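Local coordinates for Aureochrome1-like protein (Ochromonas danica, PDB 6I20) that binds flavin mononucleotide in a PAS-fold LOV domain and, as in other aureochromes, probably serves as a blue-light sensor, at residues F55-E60 / L83-K88. Numbering follows the deposited sequence. Where two conformers were deposited one is given.
Sequences FLQGPE and LLNYRK. With FMN (flavin mononucleotide), chain E.
In the flavin pocket of this LOV domain, the loop 55-60 docks on the end of edge strand 79-86, and Leu56 and Asn85 meet beside the pyrimidine end of the isoalloxazine. Tyr86 N donates to Leu56 O (2.8 Å), and Asn85 CA adds a CH···O contact to the same oxygen. The carboxamide of Asn85 suits its place because it offers both an acceptor and a donor: OD1 takes FMN N3-H almost straight (2.9 Å, 177°) while ND2 reaches FMN O2 (3.0 Å). Asn95 of the next strand in the antiparallel PAS sheet also bonds OD1, which should help fix the amide's rotation. Gln57, extended beyond CG, lies alongside with its amide 26° from that of Asn85, and its NE2 donates to FMN O2 and the ribityl O4', both at 3.0 Å. Leu56, buried against Phe37 and Tyr43, fills the space beside the Asn85 amide, with CB and CD1 near OD1. With CG anti to its carbonyl carbon (chi1 -71°), Tyr86 runs along the loop: CE1 lies 3.3 Å from Gly58 CA, where a side chain would collide with the ring, and OH accepts from Glu60 N (2.8 Å). A water joins this hydroxyl to Glu60 OE1. A phenylalanine here would probably leave Glu60 N without its acceptor and the loop's far end less firmly tethered. Nearby, Leu84 CD2 rests 3.6 Å from Glu60 CB.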
loop_
_atom_site.group_PDB
_atom_site.type_symbol
_atom_site.label_atom_id
_atom_site.label_comp_id
_atom_site.label_asym_id
_atom_site.label_seq_id
_atom_site.Cartn_x
_atom_site.Cartn_y
_atom_site.Cartn_z
ATOM N N PHE A 55 -6.519 -7.018 3.381
ATOM C CA PHE A 55 -6.164 -8.356 3.861
ATOM C C PHE A 55 -4.899 -8.430 4.708
ATOM O O PHE A 55 -4.643 -9.409 5.406
ATOM C CB PHE A 55 -6.130 -9.421 2.728
ATOM C CG PHE A 55 -5.034 -9.209 1.705
ATOM C CD1 PHE A 55 -3.735 -9.610 1.965
ATOM C CD2 PHE A 55 -5.308 -8.615 0.480
ATOM C CE1 PHE A 55 -2.746 -9.407 1.027
ATOM C CE2 PHE A 55 -4.301 -8.393 -0.446
ATOM C CZ PHE A 55 -3.018 -8.761 -0.163
ATOM N N LEU A 56 -4.093 -7.374 4.615
ATOM C CA LEU A 56 -2.885 -7.246 5.464
ATOM C C LEU A 56 -3.159 -6.817 6.886
ATOM O O LEU A 56 -2.273 -6.853 7.727
ATOM C CB LEU A 56 -1.872 -6.314 4.807
ATOM C CG LEU A 56 -1.300 -6.768 3.486
ATOM C CD1 LEU A 56 -0.337 -5.707 2.953
ATOM C CD2 LEU A 56 -0.578 -8.106 3.590
ATOM N N GLN A 57 -4.405 -6.425 7.173
ATOM C CA GLN A 57 -4.728 -5.902 8.504
ATOM C C GLN A 57 -5.285 -7.002 9.403
ATOM O O GLN A 57 -5.822 -7.988 8.912
ATOM C CB GLN A 57 -5.736 -4.775 8.364
ATOM C CG GLN A 57 -5.202 -3.603 7.523
ATOM C CD GLN A 57 -6.275 -2.671 7.021
ATOM O OE1 GLN A 57 -7.444 -2.716 7.463
ATOM N NE2 GLN A 57 -5.888 -1.770 6.086
ATOM N N GLY A 58 -5.169 -6.799 10.697
ATOM C CA GLY A 58 -5.639 -7.792 11.663
ATOM C C GLY A 58 -5.938 -7.156 12.986
ATOM O O GLY A 58 -6.002 -5.927 13.115
ATOM N N PRO A 59 -6.142 -7.980 14.015
ATOM C CA PRO A 59 -6.656 -7.474 15.291
ATOM C C PRO A 59 -5.802 -6.431 15.975
ATOM O O PRO A 59 -6.342 -5.607 16.693
ATOM C CB PRO A 59 -6.730 -8.734 16.158
ATOM C CG PRO A 59 -6.864 -9.805 15.211
ATOM C CD PRO A 59 -6.120 -9.459 13.972
ATOM N N GLU A 60 -4.489 -6.487 15.795
ATOM C CA GLU A 60 -3.653 -5.477 16.441
ATOM C C GLU A 60 -3.341 -4.276 15.562
ATOM O O GLU A 60 -2.685 -3.366 16.024
ATOM C CB GLU A 60 -2.428 -6.125 17.022
ATOM C CG GLU A 60 -2.841 -7.085 18.125
ATOM C CD GLU A 60 -1.721 -7.537 19.006
ATOM O OE1 GLU A 60 -1.303 -8.709 18.887
ATOM O OE2 GLU A 60 -1.301 -6.735 19.845
ATOM N N LEU A 83 1.623 1.372 10.279
ATOM C CA LEU A 83 0.621 0.480 10.891
ATOM C C LEU A 83 1.100 -0.946 10.884
ATOM O O LEU A 83 1.946 -1.347 10.099
ATOM C CB LEU A 83 -0.741 0.643 10.217
ATOM C CG LEU A 83 -1.030 -0.115 8.931
ATOM C CD1 LEU A 83 -2.479 0.131 8.480
ATOM C CD2 LEU A 83 -0.105 0.251 7.777
ATOM N N LEU A 84 0.495 -1.737 11.786
ATOM C CA LEU A 84 0.841 -3.142 11.896
ATOM C C LEU A 84 0.123 -3.951 10.830
ATOM O O LEU A 84 -1.090 -3.812 10.663
ATOM C CB LEU A 84 0.475 -3.641 13.291
ATOM C CG LEU A 84 1.101 -4.989 13.659
ATOM C CD1 LEU A 84 2.591 -4.852 13.959
ATOM C CD2 LEU A 84 0.371 -5.626 14.847
ATOM N N ASN A 85 0.875 -4.769 10.120
ATOM C CA ASN A 85 0.312 -5.639 9.099
ATOM C C ASN A 85 0.744 -7.084 9.387
ATOM O O ASN A 85 1.610 -7.366 10.206
ATOM C CB ASN A 85 0.780 -5.235 7.694
ATOM C CG ASN A 85 -0.010 -4.124 7.041
ATOM O OD1 ASN A 85 0.359 -3.766 5.895
ATOM N ND2 ASN A 85 -1.096 -3.625 7.621
ATOM N N TYR A 86 0.043 -7.983 8.705
ATOM C CA TYR A 86 0.118 -9.429 8.908
ATOM C C TYR A 86 0.487 -10.121 7.593
ATOM O O TYR A 86 -0.120 -9.854 6.539
ATOM C CB TYR A 86 -1.249 -9.982 9.347
ATOM C CG TYR A 86 -1.644 -9.587 10.753
ATOM C CD1 TYR A 86 -2.066 -8.297 11.042
ATOM C CD2 TYR A 86 -1.623 -10.516 11.789
ATOM C CE1 TYR A 86 -2.427 -7.927 12.316
ATOM C CE2 TYR A 86 -2.014 -10.152 13.063
ATOM C CZ TYR A 86 -2.397 -8.837 13.321
ATOM O OH TYR A 86 -2.757 -8.383 14.599
ATOM N N ARG A 87 1.461 -11.029 7.667
ATOM C CA ARG A 87 1.819 -11.868 6.525
ATOM C C ARG A 87 0.830 -13.027 6.420
ATOM O O ARG A 87 0.036 -13.291 7.333
ATOM C CB ARG A 87 3.229 -12.422 6.698
ATOM C CG ARG A 87 4.284 -11.331 6.816
ATOM C CD ARG A 87 5.676 -11.919 6.648
ATOM N NE ARG A 87 6.737 -10.913 6.773
ATOM C CZ ARG A 87 7.199 -10.454 7.932
ATOM N NH1 ARG A 87 6.697 -10.906 9.086
ATOM N NH2 ARG A 87 8.166 -9.549 7.952
ATOM N N LYS A 88 0.922 -13.776 5.319
ATOM C CA LYS A 88 0.054 -14.932 5.087
ATOM C C LYS A 88 0.193 -15.908 6.244
ATOM O O LYS A 88 -0.809 -16.524 6.629
ATOM C CB LYS A 88 0.390 -15.599 3.731
ATOM C CG LYS A 88 -0.579 -16.720 3.366
ATOM C CD LYS A 88 -0.563 -17.147 1.912
ATOM C CE LYS A 88 0.704 -17.866 1.553
ATOM N NZ LYS A 88 0.653 -18.379 0.152
HETATM N N1 FMN E . -3.512 -1.203 3.856
HETATM C C2 FMN E . -2.599 -1.886 4.580
HETATM O O2 FMN E . -2.903 -2.221 5.748
HETATM N N3 FMN E . -1.383 -2.243 4.099
HETATM C C4 FMN E . -0.979 -1.908 2.837
HETATM O O4 FMN E . 0.186 -2.197 2.452
HETATM C C4A FMN E . -1.916 -1.216 2.018
HETATM N N5 FMN E . -1.581 -0.872 0.734
HETATM C C5A FMN E . -2.475 -0.138 0.026
HETATM C C6 FMN E . -2.162 0.258 -1.293
HETATM C C7 FMN E . -3.019 0.991 -2.046
HETATM C C7M FMN E . -2.629 1.437 -3.473
HETATM C C8 FMN E . -4.295 1.390 -1.519
HETATM C C8M FMN E . -5.242 2.211 -2.332
HETATM C C9 FMN E . -4.625 1.015 -0.240
HETATM C C9A FMN E . -3.756 0.287 0.561
HETATM N N10 FMN E . -4.126 -0.151 1.858
HETATM C C10 FMN E . -3.199 -0.830 2.595
HETATM C "C1'" FMN E . -5.352 0.317 2.493
HETATM C "C2'" FMN E . -6.595 -0.551 2.275
HETATM O "O2'" FMN E . -6.547 -1.088 0.944
HETATM C "C3'" FMN E . -7.842 0.308 2.425
HETATM O "O3'" FMN E . -7.807 1.451 1.553
HETATM C "C4'" FMN E . -8.119 0.785 3.832
HETATM O "O4'" FMN E . -8.111 -0.362 4.699
HETATM C "C5'" FMN E . -9.529 1.459 3.920
HETATM O "O5'" FMN E . -10.490 0.739 3.078
HETATM P P FMN E . -12.046 0.858 3.487
HETATM O O1P FMN E . -12.788 -0.014 2.551
HETATM O O2P FMN E . -12.140 0.424 4.891
HETATM O O3P FMN E . -12.343 2.342 3.317
HETATM O O HOH W 1 -2.463 -11.093 5.894
HETATM O O HOH W 2 -2.085 -9.920 16.595
#